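Local coordinates for uncharacterized protein (Bacteroides ovatus, PDB 4IRT), which is of unknown function but belongs to the BNR-repeat, beta-propeller class of proteins and is a putative neuraminidase, so it may act on sialic acid-containing glycans, at residues S340-T345 with S350-T355; F327-D332 with L380-Q385; P278-V283 with P313-R318; I282-G287 with H291-T296. All coordinates share one frame; numbering follows the deposited sequence.

Contact 1. Residues S340-T345 with S350-T355; sequences SMAHAT and SKWTIT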
# COMPACT_ATOMS: atom_id res chain seq x y z
N SER A 340 1.55 -14.91 7.21
CA SER A 340 2.26 -15.97 6.48
C SER A 340 3.17 -15.38 5.44
O SER A 340 3.00 -14.21 5.04
CB SER A 340 1.26 -16.93 5.85
OG SER A 340 0.44 -17.60 6.83
N MSE A 341 4.17 -16.17 5.02
CA MSE A 341 5.12 -15.76 3.99
C MSE A 341 5.35 -16.87 3.01
O MSE A 341 5.50 -18.03 3.39
CB MSE A 341 6.47 -15.33 4.58
CG MSE A 341 7.50 -14.92 3.52
SE MSE A 341 9.00 -14.06 4.49
CE MSE A 341 9.80 -15.78 4.77
N ALA A 342 5.40 -16.51 1.73
CA ALA A 342 5.85 -17.41 0.69
C ALA A 342 7.14 -16.87 0.08
O ALA A 342 7.28 -15.66 -0.12
CB ALA A 342 4.77 -17.59 -0.37
N HIS A 343 8.09 -17.77 -0.17
CA HIS A 343 9.42 -17.41 -0.59
C HIS A 343 9.78 -18.17 -1.86
O HIS A 343 9.54 -19.38 -1.95
CB HIS A 343 10.44 -17.78 0.48
CG HIS A 343 11.84 -17.51 0.06
ND1 HIS A 343 12.76 -18.51 -0.15
CD2 HIS A 343 12.46 -16.35 -0.24
CE1 HIS A 343 13.90 -17.97 -0.54
NE2 HIS A 343 13.75 -16.67 -0.60
N ALA A 344 10.33 -17.46 -2.84
CA ALA A 344 10.89 -18.09 -4.07
C ALA A 344 12.32 -17.58 -4.22
O ALA A 344 12.54 -16.37 -4.24
CB ALA A 344 10.09 -17.68 -5.30
N THR A 345 13.28 -18.48 -4.34
CA THR A 345 14.65 -18.06 -4.61
C THR A 345 14.76 -17.34 -5.96
O THR A 345 15.51 -16.36 -6.11
CB THR A 345 15.57 -19.28 -4.57
OG1 THR A 345 15.54 -19.80 -3.24
CG2 THR A 345 17.00 -18.91 -4.91
N SER A 350 11.36 -21.21 -9.18
CA SER A 350 11.28 -21.89 -7.90
C SER A 350 9.87 -22.29 -7.51
O SER A 350 8.89 -21.60 -7.79
CB SER A 350 11.81 -21.00 -6.77
OG SER A 350 13.16 -20.65 -6.96
N LYS A 351 9.80 -23.37 -6.75
CA LYS A 351 8.64 -23.60 -5.91
C LYS A 351 8.58 -22.51 -4.82
O LYS A 351 9.60 -21.98 -4.36
CB LYS A 351 8.73 -24.97 -5.27
CG LYS A 351 8.49 -26.09 -6.28
CD LYS A 351 8.70 -27.46 -5.66
CE LYS A 351 8.37 -28.58 -6.63
NZ LYS A 351 8.91 -29.88 -6.13
N TRP A 352 7.37 -22.19 -4.41
CA TRP A 352 7.16 -21.20 -3.36
C TRP A 352 7.03 -21.94 -2.04
O TRP A 352 6.13 -22.76 -1.91
CB TRP A 352 5.89 -20.42 -3.68
CG TRP A 352 6.03 -19.58 -4.91
CD1 TRP A 352 5.82 -19.97 -6.19
CD2 TRP A 352 6.42 -18.19 -4.97
NE1 TRP A 352 6.09 -18.94 -7.05
CE2 TRP A 352 6.43 -17.82 -6.33
CE3 TRP A 352 6.77 -17.24 -4.01
CZ2 TRP A 352 6.78 -16.55 -6.76
CZ3 TRP A 352 7.10 -15.98 -4.42
CH2 TRP A 352 7.11 -15.63 -5.79
N THR A 353 7.93 -21.70 -1.09
CA THR A 353 7.87 -22.33 0.23
C THR A 353 7.10 -21.41 1.20
O THR A 353 7.34 -20.20 1.23
CB THR A 353 9.26 -22.65 0.76
OG1 THR A 353 9.96 -21.44 1.02
CG2 THR A 353 10.04 -23.49 -0.23
N ILE A 354 6.17 -22.00 1.94
CA ILE A 354 5.28 -21.23 2.80
C ILE A 354 5.66 -21.46 4.23
O ILE A 354 5.87 -22.59 4.64
CB ILE A 354 3.81 -21.65 2.68
CG1 ILE A 354 3.44 -21.88 1.23
CG2 ILE A 354 2.90 -20.62 3.33
CD1 ILE A 354 3.63 -20.66 0.38
N THR A 355 5.71 -20.37 4.99
CA THR A 355 5.91 -20.44 6.42
C THR A 355 4.94 -19.46 7.10
O THR A 355 4.41 -18.55 6.46
CB THR A 355 7.34 -20.09 6.82
OG1 THR A 355 7.70 -18.79 6.32
CG2 THR A 355 8.36 -21.14 6.33
O HOH W 1 12.34 -21.11 -0.84
O HOH W 2 12.23 -21.20 -3.33
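Met341 (a selenomethionine) and Thr355 exchange both backbone bonds: Met341 N donates to Thr355 O at 2.8 Å, and Thr355 N returns a nearly straight bond (166°) to Met341 O. His343 and Thr353 form a second hydrogen-bonded pair, with His343 N reaching Thr353 O at 2.9 Å. Between these pairs Ala342 faces Ile354 without bonds, and its methyl suits the tight spot where Ile354 CD1 presses to 3.4 Å from Ala342 CB. Ala342 N turns the other way, to Tyr328. Beyond the last pair the backbones part, and a water takes over, accepting from Thr345 N at 3.1 Å and donating to Lys351 O. The polar side chains find mates nearby: Ser340 OG with Asp356, His343 NE2 with Glu325, Ser350 OG with Asp346 N. A second water joins His343 ND1 (2.7 Å) to Thr353 OG1. Trp352 has CG anti to the carbonyl carbon (chi1 -67°), which swings the indole across to Ala344, whose CB sits over the six-membered ring, 3.4 Å from its centroid, in a CH-pi contact. With an alanine at Trp352 the indole would be gone, and the methyl of Ala344 and the side chain of Ile295 would probably lose their flat cover. The two strands make the outer beta hairpin of a four-stranded antiparallel sheet, consistent with the outer half of a beta-propeller blade.

Contact 2. Residues F327-D332 with L380-Q385; sequences FYIFRD and LHLFVQ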
# COMPACT_ATOMS: atom_id res chain seq x y z
N PHE A 327 9.93 -12.37 -1.42
CA PHE A 327 9.27 -12.63 -0.16
C PHE A 327 7.86 -12.04 -0.26
O PHE A 327 7.70 -10.82 -0.40
CB PHE A 327 10.05 -11.98 0.96
CG PHE A 327 11.47 -12.42 1.01
CD1 PHE A 327 12.43 -11.81 0.22
CD2 PHE A 327 11.85 -13.49 1.82
CE1 PHE A 327 13.76 -12.23 0.25
CE2 PHE A 327 13.18 -13.92 1.83
CZ PHE A 327 14.12 -13.29 1.03
N TYR A 328 6.87 -12.91 -0.11
CA TYR A 328 5.46 -12.61 -0.40
C TYR A 328 4.65 -12.81 0.87
O TYR A 328 4.51 -13.93 1.38
CB TYR A 328 5.02 -13.56 -1.50
CG TYR A 328 3.71 -13.26 -2.21
CD1 TYR A 328 2.49 -13.50 -1.59
CD2 TYR A 328 3.70 -12.80 -3.54
CE1 TYR A 328 1.31 -13.26 -2.23
CE2 TYR A 328 2.52 -12.56 -4.19
CZ TYR A 328 1.33 -12.78 -3.53
OH TYR A 328 0.15 -12.58 -4.21
N ILE A 329 4.12 -11.71 1.40
CA ILE A 329 3.47 -11.68 2.70
C ILE A 329 1.93 -11.67 2.54
O ILE A 329 1.38 -10.91 1.72
CB ILE A 329 3.91 -10.47 3.53
CG1 ILE A 329 5.44 -10.37 3.58
CG2 ILE A 329 3.34 -10.56 4.93
CD1 ILE A 329 6.12 -11.56 4.25
N PHE A 330 1.27 -12.59 3.24
CA PHE A 330 -0.15 -12.76 3.14
C PHE A 330 -0.78 -13.26 4.45
O PHE A 330 -0.12 -13.35 5.47
CB PHE A 330 -0.48 -13.68 1.98
CG PHE A 330 -0.11 -15.12 2.18
CD1 PHE A 330 1.19 -15.56 1.99
CD2 PHE A 330 -1.09 -16.07 2.49
CE1 PHE A 330 1.51 -16.91 2.09
CE2 PHE A 330 -0.77 -17.40 2.62
CZ PHE A 330 0.54 -17.82 2.44
N ARG A 331 -2.09 -13.49 4.40
CA ARG A 331 -2.82 -14.03 5.55
C ARG A 331 -3.99 -14.80 4.97
O ARG A 331 -4.71 -14.28 4.12
CB ARG A 331 -3.26 -12.88 6.45
CG ARG A 331 -4.24 -13.20 7.59
CD ARG A 331 -5.69 -13.19 7.14
NE ARG A 331 -6.10 -11.85 6.77
CZ ARG A 331 -7.21 -11.53 6.11
NH1 ARG A 331 -8.07 -12.46 5.68
NH2 ARG A 331 -7.47 -10.26 5.91
N ASP A 332 -4.21 -16.01 5.48
CA ASP A 332 -5.19 -16.93 4.87
C ASP A 332 -5.93 -17.70 5.96
O ASP A 332 -5.30 -18.32 6.82
CB ASP A 332 -4.43 -17.87 3.92
CG ASP A 332 -5.34 -18.67 2.96
OD1 ASP A 332 -6.52 -18.97 3.27
OD2 ASP A 332 -4.80 -19.06 1.89
N LEU A 380 13.13 -6.63 6.45
CA LEU A 380 11.67 -6.62 6.28
C LEU A 380 11.01 -6.55 7.64
O LEU A 380 11.04 -7.54 8.42
CB LEU A 380 11.18 -7.88 5.55
CG LEU A 380 9.69 -8.03 5.25
CD1 LEU A 380 9.23 -6.84 4.42
CD2 LEU A 380 9.42 -9.35 4.54
N HIS A 381 10.43 -5.40 7.91
CA HIS A 381 9.69 -5.15 9.14
C HIS A 381 8.25 -4.93 8.74
O HIS A 381 7.96 -4.14 7.83
CB HIS A 381 10.23 -3.94 9.87
CG HIS A 381 11.56 -4.17 10.54
ND1 HIS A 381 12.07 -3.29 11.46
CD2 HIS A 381 12.48 -5.16 10.41
CE1 HIS A 381 13.25 -3.72 11.88
NE2 HIS A 381 13.53 -4.86 11.26
N LEU A 382 7.38 -5.67 9.41
CA LEU A 382 5.94 -5.62 9.18
C LEU A 382 5.20 -5.01 10.37
O LEU A 382 5.50 -5.30 11.55
CB LEU A 382 5.41 -7.04 8.94
CG LEU A 382 5.97 -7.84 7.77
CD1 LEU A 382 5.54 -9.29 7.81
CD2 LEU A 382 5.50 -7.19 6.48
N PHE A 383 4.18 -4.22 10.04
CA PHE A 383 3.17 -3.75 10.98
C PHE A 383 2.19 -4.90 11.23
O PHE A 383 1.45 -5.31 10.33
CB PHE A 383 2.42 -2.53 10.40
CG PHE A 383 1.45 -1.84 11.37
CD1 PHE A 383 0.26 -2.46 11.76
CD2 PHE A 383 1.73 -0.58 11.89
CE1 PHE A 383 -0.64 -1.84 12.65
CE2 PHE A 383 0.84 0.04 12.76
CZ PHE A 383 -0.35 -0.58 13.17
N VAL A 384 2.16 -5.41 12.45
CA VAL A 384 1.36 -6.59 12.77
C VAL A 384 0.44 -6.28 13.97
O VAL A 384 0.90 -5.87 15.01
CB VAL A 384 2.27 -7.78 13.09
CG1 VAL A 384 1.47 -8.98 13.59
CG2 VAL A 384 3.03 -8.18 11.83
N GLN A 385 -0.85 -6.54 13.79
CA GLN A 385 -1.86 -6.33 14.83
C GLN A 385 -3.08 -7.16 14.46
O GLN A 385 -3.51 -7.15 13.31
CB GLN A 385 -2.30 -4.86 14.88
CG GLN A 385 -3.25 -4.58 16.00
CD GLN A 385 -3.96 -3.27 15.90
OE1 GLN A 385 -3.97 -2.62 14.86
NE2 GLN A 385 -4.57 -2.87 17.01
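Ile329 meets two leucines of residues 380-385, one with each of its branches. Its CG2 methyl comes tip to tip with Leu382 CD1 at 3.8 Å, while CD1, at the end of the longer branch, reaches Leu380 CD2 at 4.0 Å. The first torsion explains the split: with CG1 anti to the carbonyl carbon (chi1 -51°) and CG2 anti to the backbone N, the beta-branched side chain spreads its two methyls toward two different partners. Phe327 adds only a loose touch, its CB lying 4.5 Å from Leu380 CD2 while its ring leads off to meet that of His343. No hydrogen bond links the two segments; Ile329 and Leu382 stand 9.2 Å apart between CA atoms, a gap that branched aliphatic side chains fill from both sides. In the next shell Met341 packs against both Phe327 and Ile329, and Val320 against both Phe327 and Leu380. Backbone bonds from Ile329 to Arg318 and from Phe330 to Ser340 fix the first segment, and Leu380 O is held by Thr408 OG1. Strand 325-330 thus lies between strands 318-322 and 340-344 in its own sheet, and turns this apolar side toward strand 381-385, which pairs with strand 401-407 in the adjoining sheet.

Contact 3. Residues P278-V283 with P313-R318; sequences PQYRIV and PIARPR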
# COMPACT_ATOMS: atom_id res chain seq x y z
N PRO A 278 -9.99 -18.54 -5.43
CA PRO A 278 -9.00 -17.50 -5.73
C PRO A 278 -7.62 -17.93 -5.27
O PRO A 278 -7.51 -18.62 -4.24
CB PRO A 278 -9.51 -16.30 -4.91
CG PRO A 278 -10.98 -16.57 -4.73
CD PRO A 278 -11.05 -18.05 -4.54
N GLN A 279 -6.58 -17.53 -6.00
CA GLN A 279 -5.22 -17.93 -5.70
C GLN A 279 -4.35 -16.70 -5.77
O GLN A 279 -4.54 -15.87 -6.66
CB GLN A 279 -4.69 -18.93 -6.75
CG GLN A 279 -5.52 -20.19 -6.92
CD GLN A 279 -5.35 -21.20 -5.79
OE1 GLN A 279 -4.53 -21.02 -4.87
NE2 GLN A 279 -6.13 -22.26 -5.85
N TYR A 280 -3.37 -16.64 -4.87
CA TYR A 280 -2.37 -15.60 -4.89
C TYR A 280 -1.46 -15.68 -6.12
O TYR A 280 -1.13 -16.77 -6.61
CB TYR A 280 -1.53 -15.66 -3.62
CG TYR A 280 -2.18 -15.13 -2.37
CD1 TYR A 280 -2.38 -13.76 -2.19
CD2 TYR A 280 -2.57 -16.00 -1.33
CE1 TYR A 280 -2.91 -13.26 -1.03
CE2 TYR A 280 -3.15 -15.49 -0.15
CZ TYR A 280 -3.29 -14.13 -0.01
OH TYR A 280 -3.80 -13.54 1.13
N ARG A 281 -1.11 -14.51 -6.65
CA ARG A 281 -0.36 -14.35 -7.87
C ARG A 281 0.72 -13.32 -7.74
O ARG A 281 0.59 -12.37 -6.98
CB ARG A 281 -1.30 -13.83 -8.97
CG ARG A 281 -2.59 -14.60 -9.07
CD ARG A 281 -2.43 -15.97 -9.72
NE ARG A 281 -3.71 -16.69 -9.72
CZ ARG A 281 -4.05 -17.66 -10.58
NH1 ARG A 281 -3.18 -18.06 -11.48
NH2 ARG A 281 -5.24 -18.25 -10.51
N ILE A 282 1.76 -13.46 -8.55
CA ILE A 282 2.69 -12.38 -8.83
C ILE A 282 2.78 -12.15 -10.35
O ILE A 282 2.79 -13.11 -11.13
CB ILE A 282 4.07 -12.65 -8.17
CG1 ILE A 282 4.92 -11.39 -8.17
CG2 ILE A 282 4.80 -13.82 -8.84
CD1 ILE A 282 6.07 -11.43 -7.18
N VAL A 283 2.85 -10.88 -10.75
CA VAL A 283 3.00 -10.48 -12.15
C VAL A 283 4.20 -9.55 -12.19
O VAL A 283 4.28 -8.61 -11.42
CB VAL A 283 1.73 -9.75 -12.62
CG1 VAL A 283 1.87 -9.13 -14.00
CG2 VAL A 283 0.52 -10.65 -12.52
N PRO A 313 -11.67 -13.92 3.14
CA PRO A 313 -10.89 -14.91 3.88
C PRO A 313 -9.38 -14.82 3.73
O PRO A 313 -8.65 -15.47 4.47
CB PRO A 313 -11.36 -16.25 3.29
CG PRO A 313 -12.55 -15.96 2.46
CD PRO A 313 -12.47 -14.54 2.07
N ILE A 314 -8.92 -14.06 2.73
CA ILE A 314 -7.50 -13.86 2.53
C ILE A 314 -7.20 -12.36 2.45
O ILE A 314 -8.06 -11.54 2.08
CB ILE A 314 -6.95 -14.60 1.29
CG1 ILE A 314 -7.53 -14.04 0.01
CG2 ILE A 314 -7.26 -16.10 1.36
CD1 ILE A 314 -6.99 -14.69 -1.24
N ALA A 315 -5.97 -12.00 2.82
CA ALA A 315 -5.52 -10.62 2.77
C ALA A 315 -4.97 -10.27 1.41
O ALA A 315 -4.36 -11.11 0.74
CB ALA A 315 -4.44 -10.38 3.80
N ARG A 316 -5.12 -9.02 1.02
CA ARG A 316 -4.35 -8.52 -0.10
C ARG A 316 -2.85 -8.48 0.30
O ARG A 316 -2.51 -8.20 1.45
CB ARG A 316 -4.86 -7.16 -0.51
CG ARG A 316 -6.24 -7.27 -1.11
CD ARG A 316 -6.88 -5.94 -1.34
NE ARG A 316 -7.18 -5.29 -0.08
CZ ARG A 316 -7.94 -4.21 0.05
NH1 ARG A 316 -8.45 -3.61 -1.01
NH2 ARG A 316 -8.14 -3.70 1.25
N PRO A 317 -1.96 -8.81 -0.63
CA PRO A 317 -0.58 -9.08 -0.26
C PRO A 317 0.41 -7.94 -0.38
O PRO A 317 0.15 -6.93 -1.05
CB PRO A 317 -0.21 -10.19 -1.24
CG PRO A 317 -0.94 -9.83 -2.48
CD PRO A 317 -2.28 -9.33 -1.98
N ARG A 318 1.57 -8.14 0.24
CA ARG A 318 2.74 -7.27 0.02
C ARG A 318 3.92 -8.15 -0.39
O ARG A 318 3.93 -9.35 -0.10
CB ARG A 318 3.14 -6.50 1.28
CG ARG A 318 2.15 -5.45 1.79
CD ARG A 318 2.41 -4.12 1.17
NE ARG A 318 1.60 -2.99 1.64
CZ ARG A 318 2.10 -1.84 2.08
NH1 ARG A 318 3.42 -1.67 2.24
NH2 ARG A 318 1.28 -0.87 2.42
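Tyr280 hydrogen-bonds to the backbone of Ala315. Its hydroxyl, OH, donates to Ala315 O over a short 2.5 Å; it arrives in the carbonyl plane, on a lone pair, with a C=O...donor angle of 133°. The same carbonyl oxygen lies at the edge of the phenol, 3.1 Å from Tyr280 CE1, and the bond gives the buried hydroxyl a partner. A tyrosine suits the site because it carries a polar tip across an otherwise apolar gap. Apolar contacts hold the ring. Ile314 CD1 stands over one face, 4.2 Å from the ring centroid of Tyr280, in a CH-pi contact. It gets there because CG1 lies between the backbone N and the carbonyl carbon (chi1 66°). Near the hydroxyl end, Ile314 CB is 3.9 Å from Tyr280 CZ. Pro317 slides past the ring obliquely, its CB 4.1 Å from Tyr280 CE1; its compact ring also touches Tyr328 and Ala267. Further out, Pro317 O accepts from Ser255 OG, and Ile314 packs on Tyr269. Here strand 278-285 meets the irregular chain leading into strand 318-322, so the contact joins two consecutive four-stranded sheets, as expected of neighbouring blades in a beta-propeller.

Contact 4. Residues I282-G287 with H291-T296; sequences IVWNDG and HQRQIT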
# COMPACT_ATOMS: atom_id res chain seq x y z
N ILE A 282 1.76 -13.46 -8.55
CA ILE A 282 2.69 -12.38 -8.83
C ILE A 282 2.78 -12.15 -10.35
O ILE A 282 2.79 -13.11 -11.13
CB ILE A 282 4.07 -12.65 -8.17
CG1 ILE A 282 4.92 -11.39 -8.17
CG2 ILE A 282 4.80 -13.82 -8.84
CD1 ILE A 282 6.07 -11.43 -7.18
N VAL A 283 2.85 -10.88 -10.75
CA VAL A 283 3.00 -10.48 -12.15
C VAL A 283 4.20 -9.55 -12.19
O VAL A 283 4.28 -8.61 -11.42
CB VAL A 283 1.73 -9.75 -12.62
CG1 VAL A 283 1.87 -9.13 -14.00
CG2 VAL A 283 0.52 -10.65 -12.52
N TRP A 284 5.13 -9.78 -13.11
CA TRP A 284 6.32 -8.96 -13.20
C TRP A 284 6.85 -8.89 -14.62
O TRP A 284 6.49 -9.73 -15.47
CB TRP A 284 7.41 -9.48 -12.26
CG TRP A 284 8.18 -10.71 -12.77
CD1 TRP A 284 9.43 -10.72 -13.35
CD2 TRP A 284 7.74 -12.08 -12.74
NE1 TRP A 284 9.78 -12.02 -13.69
CE2 TRP A 284 8.76 -12.86 -13.34
CE3 TRP A 284 6.57 -12.72 -12.29
CZ2 TRP A 284 8.66 -14.23 -13.47
CZ3 TRP A 284 6.49 -14.08 -12.41
CH2 TRP A 284 7.53 -14.82 -13.02
N ASN A 285 7.67 -7.88 -14.86
CA ASN A 285 8.25 -7.63 -16.18
C ASN A 285 9.75 -7.66 -16.04
O ASN A 285 10.28 -7.06 -15.11
CB ASN A 285 7.81 -6.27 -16.71
CG ASN A 285 8.29 -6.02 -18.13
OD1 ASN A 285 9.41 -5.56 -18.35
ND2 ASN A 285 7.44 -6.36 -19.10
N ASP A 286 10.41 -8.40 -16.92
CA ASP A 286 11.87 -8.64 -16.85
C ASP A 286 12.69 -7.67 -17.73
O ASP A 286 13.92 -7.80 -17.87
CB ASP A 286 12.19 -10.11 -17.17
CG ASP A 286 11.82 -10.51 -18.58
OD1 ASP A 286 11.60 -9.61 -19.43
OD2 ASP A 286 11.76 -11.74 -18.85
N GLY A 287 12.00 -6.69 -18.27
CA GLY A 287 12.57 -5.71 -19.20
C GLY A 287 12.02 -5.97 -20.58
O GLY A 287 11.93 -5.07 -21.39
N HIS A 291 5.28 -11.75 -17.06
CA HIS A 291 5.14 -13.12 -16.59
C HIS A 291 4.16 -13.14 -15.44
O HIS A 291 3.91 -12.11 -14.83
CB HIS A 291 6.49 -13.65 -16.06
CG HIS A 291 7.63 -13.51 -17.03
ND1 HIS A 291 7.87 -14.43 -18.02
CD2 HIS A 291 8.60 -12.57 -17.14
CE1 HIS A 291 8.94 -14.06 -18.72
NE2 HIS A 291 9.40 -12.93 -18.20
N GLN A 292 3.62 -14.32 -15.16
CA GLN A 292 2.75 -14.53 -14.03
C GLN A 292 3.11 -15.84 -13.36
O GLN A 292 3.57 -16.78 -14.03
CB GLN A 292 1.28 -14.60 -14.47
CG GLN A 292 1.00 -15.74 -15.47
CD GLN A 292 -0.49 -15.91 -15.81
OE1 GLN A 292 -1.34 -15.93 -14.93
NE2 GLN A 292 -0.78 -16.12 -17.09
N ARG A 293 2.95 -15.91 -12.04
CA ARG A 293 3.02 -17.18 -11.34
C ARG A 293 1.97 -17.22 -10.24
O ARG A 293 1.61 -16.18 -9.64
CB ARG A 293 4.42 -17.42 -10.77
CG ARG A 293 5.55 -17.51 -11.80
CD ARG A 293 5.62 -18.86 -12.50
NE ARG A 293 6.83 -18.96 -13.31
CZ ARG A 293 6.92 -18.47 -14.54
NH1 ARG A 293 5.86 -17.86 -15.06
NH2 ARG A 293 8.04 -18.60 -15.24
N GLN A 294 1.49 -18.43 -9.99
CA GLN A 294 0.59 -18.71 -8.87
C GLN A 294 1.44 -19.12 -7.65
O GLN A 294 2.36 -19.93 -7.75
CB GLN A 294 -0.34 -19.84 -9.25
CG GLN A 294 -1.36 -20.22 -8.17
CD GLN A 294 -2.29 -21.33 -8.63
OE1 GLN A 294 -2.55 -21.48 -9.83
NE2 GLN A 294 -2.83 -22.08 -7.67
N ILE A 295 1.10 -18.57 -6.50
CA ILE A 295 1.94 -18.65 -5.32
C ILE A 295 1.57 -19.85 -4.46
O ILE A 295 2.47 -20.55 -4.01
CB ILE A 295 1.83 -17.38 -4.45
CG1 ILE A 295 2.06 -16.12 -5.26
CG2 ILE A 295 2.80 -17.45 -3.27
CD1 ILE A 295 3.38 -16.03 -5.99
N THR A 296 0.30 -20.07 -4.19
CA THR A 296 -0.08 -21.24 -3.34
C THR A 296 -1.11 -22.10 -4.06
O THR A 296 -1.50 -21.77 -5.17
CB THR A 296 -0.50 -20.87 -1.89
OG1 THR A 296 -1.74 -20.19 -1.90
CG2 THR A 296 0.54 -19.97 -1.19
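Ile282 with Arg293 and Trp284 with His291 are two hydrogen-bonded pairs of an antiparallel beta hairpin, strands 278-285 and 290-294, at the outer side of its four-stranded sheet. Ile282 N gives to Arg293 O at 2.9 Å, and His291 N to Trp284 O at 2.8 Å, each with a return bond. Between them Val283 and Gln292 face each other as a non-hydrogen-bonded pair. Trp284 has CG wedged between the backbone N and the carbonyl carbon (chi1 78°), which lays its indole across the neighbouring strand. His291 CB stands over the six-membered ring, 3.4 Å from its centroid, while the imidazole lies offset, with little stacking on the five-membered ring. In one of its two conformers Arg293 sets CG at the ring edge, 3.6 Å from Trp284 CH2. Tyr265 runs its ring nearly parallel to the indole. An alanine in place of Trp284 would probably open a gap beside His291 CB and leave Tyr265 without its ring partner. Farther from the turn, Ile282 CG2 packs on Ile295 CD1 at 3.9 Å. At the turn, Asn285 OD1 accepts from Gly287 N in an Asx turn. His291 NE2 donates to Asp286 OD2 at 2.7 Å, almost straight (169°), though from above the carboxylate plane. With OD1 taken by the backbone N atoms of Lys288 and Met289, Asp286 ties His291 to the turn, and its negative charge would probably raise the proton affinity of the imidazole.

Contacts 3 and 4 share Ile282 and Val283 on strand 278-285, their centres about 12 Å apart, and Tyr280 O accepts from Ile295 N at 2.9 Å to continue the hairpin pairing. Contact 1 and residues 327-332 of contact 2 belong to the next sheet, where Ser340 N bonds Phe330 O at 2.9 Å; the centres of the two contacts are about 13 Å apart. The two sheets are stitched together: Tyr328 OH of contact 2 lies 2.8 Å from Arg281 O of contact 3, and Trp352 CB of contact 1 packs 3.4 Å from Ile295 O of contact 4. Contact 2 then joins this second sheet to the sheet holding strand 381-385. No active-site residue or ligand is established here, so these contacts are read as blade-to-blade and within-blade packing of a probable propeller.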